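Local coordinates for protein GlcNAc-alpha-1,4-Gal-releasing endo-beta-galactosidase (Clostridium perfringens, PDB 1UPS) that probably hydrolyses internal beta-galactosidic linkages in glycans to release the disaccharide GlcNAc-alpha-1,4-Gal, and binds calcium, at residues Tyr130-Ala135 with Arg275-Val280. Numbering follows the deposited sequence.
Sequences YFEIRA and RVWKPV
R275 pairs with E132 through two backbone hydrogen bonds: R275 N reaches E132 O at 2.9 Å, while R275 O receives E132 N at 2.8 Å, a bond more bent at the hydrogen. Beyond this pair, its NE forms a salt bridge with E37, a ligand of the calcium ion. V276 faces F131 in a non-hydrogen-bonded pair. V276 CG1 sits over one face of the F131 ring, 3.7 Å from the centroid and 14° off the normal, a CH-pi contact, whereas V276 CG2 meets the ring carbon F131 CD2 at 3.5 Å. V276 CA also points a hydrogen at Y130 O. These alternating pairs, completed by W277 with Y130, define antiparallel strands, here two central strands of the larger sheet in the beta-sandwich (jelly-roll) fold of glycoside hydrolase family 16; the F131 side chain also touches W148 and M150 of the opposing sheet. W277 closes another hydrogen-bonded pair, its N and O bonding Y130 O and N, the latter bond nearly straight. On the face shared with Y130 and E132, chi1 of -66° sets the indole CG beside its own N, directing the six-membered ring back along the strand. W277 CE3 lies 3.8 Å from Y130 CD1, and W277 CZ3 meets E132 CB at the ring edge, 3.7 Å away. Beyond CB, the E132 carboxylate turns 60° from the indole plane and bonds Y273 and N23 through OE1; W277 NE1 bonds I25 O.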
loop_
_atom_site.group_PDB
_atom_site.type_symbol
_atom_site.label_atom_id
_atom_site.label_comp_id
_atom_site.label_asym_id
_atom_site.label_seq_id
_atom_site.Cartn_x
_atom_site.Cartn_y
_atom_site.Cartn_z
ATOM N N TYR A 130 11.563 -4.067 -1.230
ATOM C CA TYR A 130 11.271 -2.811 -0.536
ATOM C C TYR A 130 11.438 -1.676 -1.551
ATOM O O TYR A 130 12.543 -1.427 -2.037
ATOM C CB TYR A 130 12.247 -2.610 0.660
ATOM C CG TYR A 130 11.781 -1.503 1.605
ATOM C CD1 TYR A 130 12.029 -0.157 1.324
ATOM C CD2 TYR A 130 11.043 -1.804 2.741
ATOM C CE1 TYR A 130 11.567 0.869 2.182
ATOM C CE2 TYR A 130 10.577 -0.797 3.591
ATOM C CZ TYR A 130 10.846 0.532 3.315
ATOM O OH TYR A 130 10.377 1.502 4.185
ATOM N N PHE A 131 10.327 -1.030 -1.907
ATOM C CA PHE A 131 10.292 -0.037 -2.986
ATOM C C PHE A 131 10.113 1.343 -2.388
ATOM O O PHE A 131 9.280 1.497 -1.504
ATOM C CB PHE A 131 9.071 -0.327 -3.863
ATOM C CG PHE A 131 9.144 -1.650 -4.583
ATOM C CD1 PHE A 131 8.955 -2.854 -3.901
ATOM C CD2 PHE A 131 9.432 -1.685 -5.950
ATOM C CE1 PHE A 131 9.050 -4.088 -4.586
ATOM C CE2 PHE A 131 9.527 -2.895 -6.641
ATOM C CZ PHE A 131 9.333 -4.101 -5.969
ATOM N N GLU A 132 10.865 2.344 -2.853
ATOM C CA GLU A 132 10.804 3.646 -2.187
ATOM C C GLU A 132 10.980 4.788 -3.167
ATOM O O GLU A 132 11.824 4.701 -4.075
ATOM C CB GLU A 132 11.901 3.707 -1.107
ATOM C CG GLU A 132 11.986 5.016 -0.317
ATOM C CD GLU A 132 13.011 4.922 0.810
ATOM O OE1 GLU A 132 13.984 5.729 0.816
ATOM O OE2 GLU A 132 12.859 4.038 1.693
ATOM N N ILE A 133 10.184 5.847 -3.007
ATOM C CA ILE A 133 10.481 7.112 -3.675
ATOM C C ILE A 133 10.528 8.232 -2.645
ATOM O O ILE A 133 9.977 8.108 -1.533
ATOM C CB ILE A 133 9.465 7.454 -4.801
ATOM C CG1 ILE A 133 8.076 7.826 -4.212
ATOM C CG2 ILE A 133 9.435 6.308 -5.863
ATOM C CD1 ILE A 133 7.028 8.375 -5.280
ATOM N N ARG A 134 11.191 9.322 -3.019
ATOM C CA ARG A 134 11.135 10.537 -2.236
ATOM C C ARG A 134 10.589 11.579 -3.195
ATOM O O ARG A 134 11.122 11.752 -4.287
ATOM C CB ARG A 134 12.537 10.913 -1.736
ATOM C CG ARG A 134 12.589 12.207 -0.940
ATOM C CD ARG A 134 13.928 12.347 -0.176
ATOM N NE ARG A 134 14.005 13.548 0.656
ATOM C CZ ARG A 134 14.501 14.720 0.253
ATOM N NH1 ARG A 134 14.939 14.869 -0.988
ATOM N NH2 ARG A 134 14.563 15.759 1.097
ATOM N N ALA A 135 9.486 12.226 -2.822
ATOM C CA ALA A 135 8.754 13.035 -3.789
ATOM C C ALA A 135 8.089 14.228 -3.128
ATOM O O ALA A 135 7.759 14.175 -1.947
ATOM C CB ALA A 135 7.666 12.147 -4.515
ATOM N N ARG A 275 14.214 3.826 -5.448
ATOM C CA ARG A 275 15.145 2.768 -5.075
ATOM C C ARG A 275 14.358 1.514 -4.744
ATOM O O ARG A 275 13.257 1.584 -4.178
ATOM C CB ARG A 275 15.984 3.195 -3.857
ATOM C CG ARG A 275 16.909 4.393 -4.141
ATOM C CD ARG A 275 17.727 4.859 -2.934
ATOM N NE ARG A 275 18.333 6.168 -3.177
ATOM C CZ ARG A 275 18.638 7.045 -2.222
ATOM N NH1 ARG A 275 18.423 6.755 -0.936
ATOM N NH2 ARG A 275 19.184 8.218 -2.550
ATOM N N VAL A 276 14.920 0.366 -5.101
ATOM C CA VAL A 276 14.337 -0.916 -4.709
ATOM C C VAL A 276 15.417 -1.799 -4.103
ATOM O O VAL A 276 16.478 -2.010 -4.716
ATOM C CB VAL A 276 13.718 -1.665 -5.909
ATOM C CG1 VAL A 276 12.981 -2.908 -5.426
ATOM C CG2 VAL A 276 12.751 -0.739 -6.715
ATOM N N TRP A 277 15.147 -2.311 -2.903
ATOM C CA TRP A 277 16.086 -3.193 -2.225
ATOM C C TRP A 277 15.496 -4.594 -2.072
ATOM O O TRP A 277 14.272 -4.774 -2.054
ATOM C CB TRP A 277 16.397 -2.662 -0.825
ATOM C CG TRP A 277 17.127 -1.355 -0.711
ATOM C CD1 TRP A 277 18.488 -1.179 -0.582
ATOM C CD2 TRP A 277 16.545 -0.057 -0.567
ATOM N NE1 TRP A 277 18.779 0.153 -0.408
ATOM C CE2 TRP A 277 17.606 0.868 -0.402
ATOM C CE3 TRP A 277 15.228 0.429 -0.581
ATOM C CZ2 TRP A 277 17.390 2.252 -0.252
ATOM C CZ3 TRP A 277 15.014 1.802 -0.443
ATOM C CH2 TRP A 277 16.093 2.698 -0.267
ATOM N N LYS A 278 16.377 -5.590 -1.965
ATOM C CA LYS A 278 15.961 -6.976 -1.744
ATOM C C LYS A 278 16.580 -7.433 -0.426
ATOM O O LYS A 278 17.725 -7.086 -0.144
ATOM C CB LYS A 278 16.460 -7.879 -2.870
ATOM C CG LYS A 278 15.880 -7.542 -4.259
ATOM C CD LYS A 278 14.519 -8.187 -4.460
ATOM C CE LYS A 278 14.030 -8.018 -5.916
ATOM N NZ LYS A 278 12.870 -8.927 -6.176
ATOM N N PRO A 279 15.840 -8.184 0.381
ATOM C CA PRO A 279 16.366 -8.647 1.668
ATOM C C PRO A 279 17.533 -9.617 1.448
ATOM O O PRO A 279 17.463 -10.478 0.562
ATOM C CB PRO A 279 15.154 -9.337 2.307
ATOM C CG PRO A 279 14.322 -9.760 1.170
ATOM C CD PRO A 279 14.451 -8.635 0.162
ATOM N N VAL A 280 18.606 -9.475 2.219
ATOM C CA VAL A 280 19.744 -10.380 2.025
ATOM C C VAL A 280 19.351 -11.849 2.227
ATOM O O VAL A 280 19.834 -12.733 1.502
ATOM C CB VAL A 280 20.964 -10.008 2.897
ATOM C CG1 VAL A 280 21.529 -8.656 2.477
ATOM C CG2 VAL A 280 20.604 -10.015 4.380
#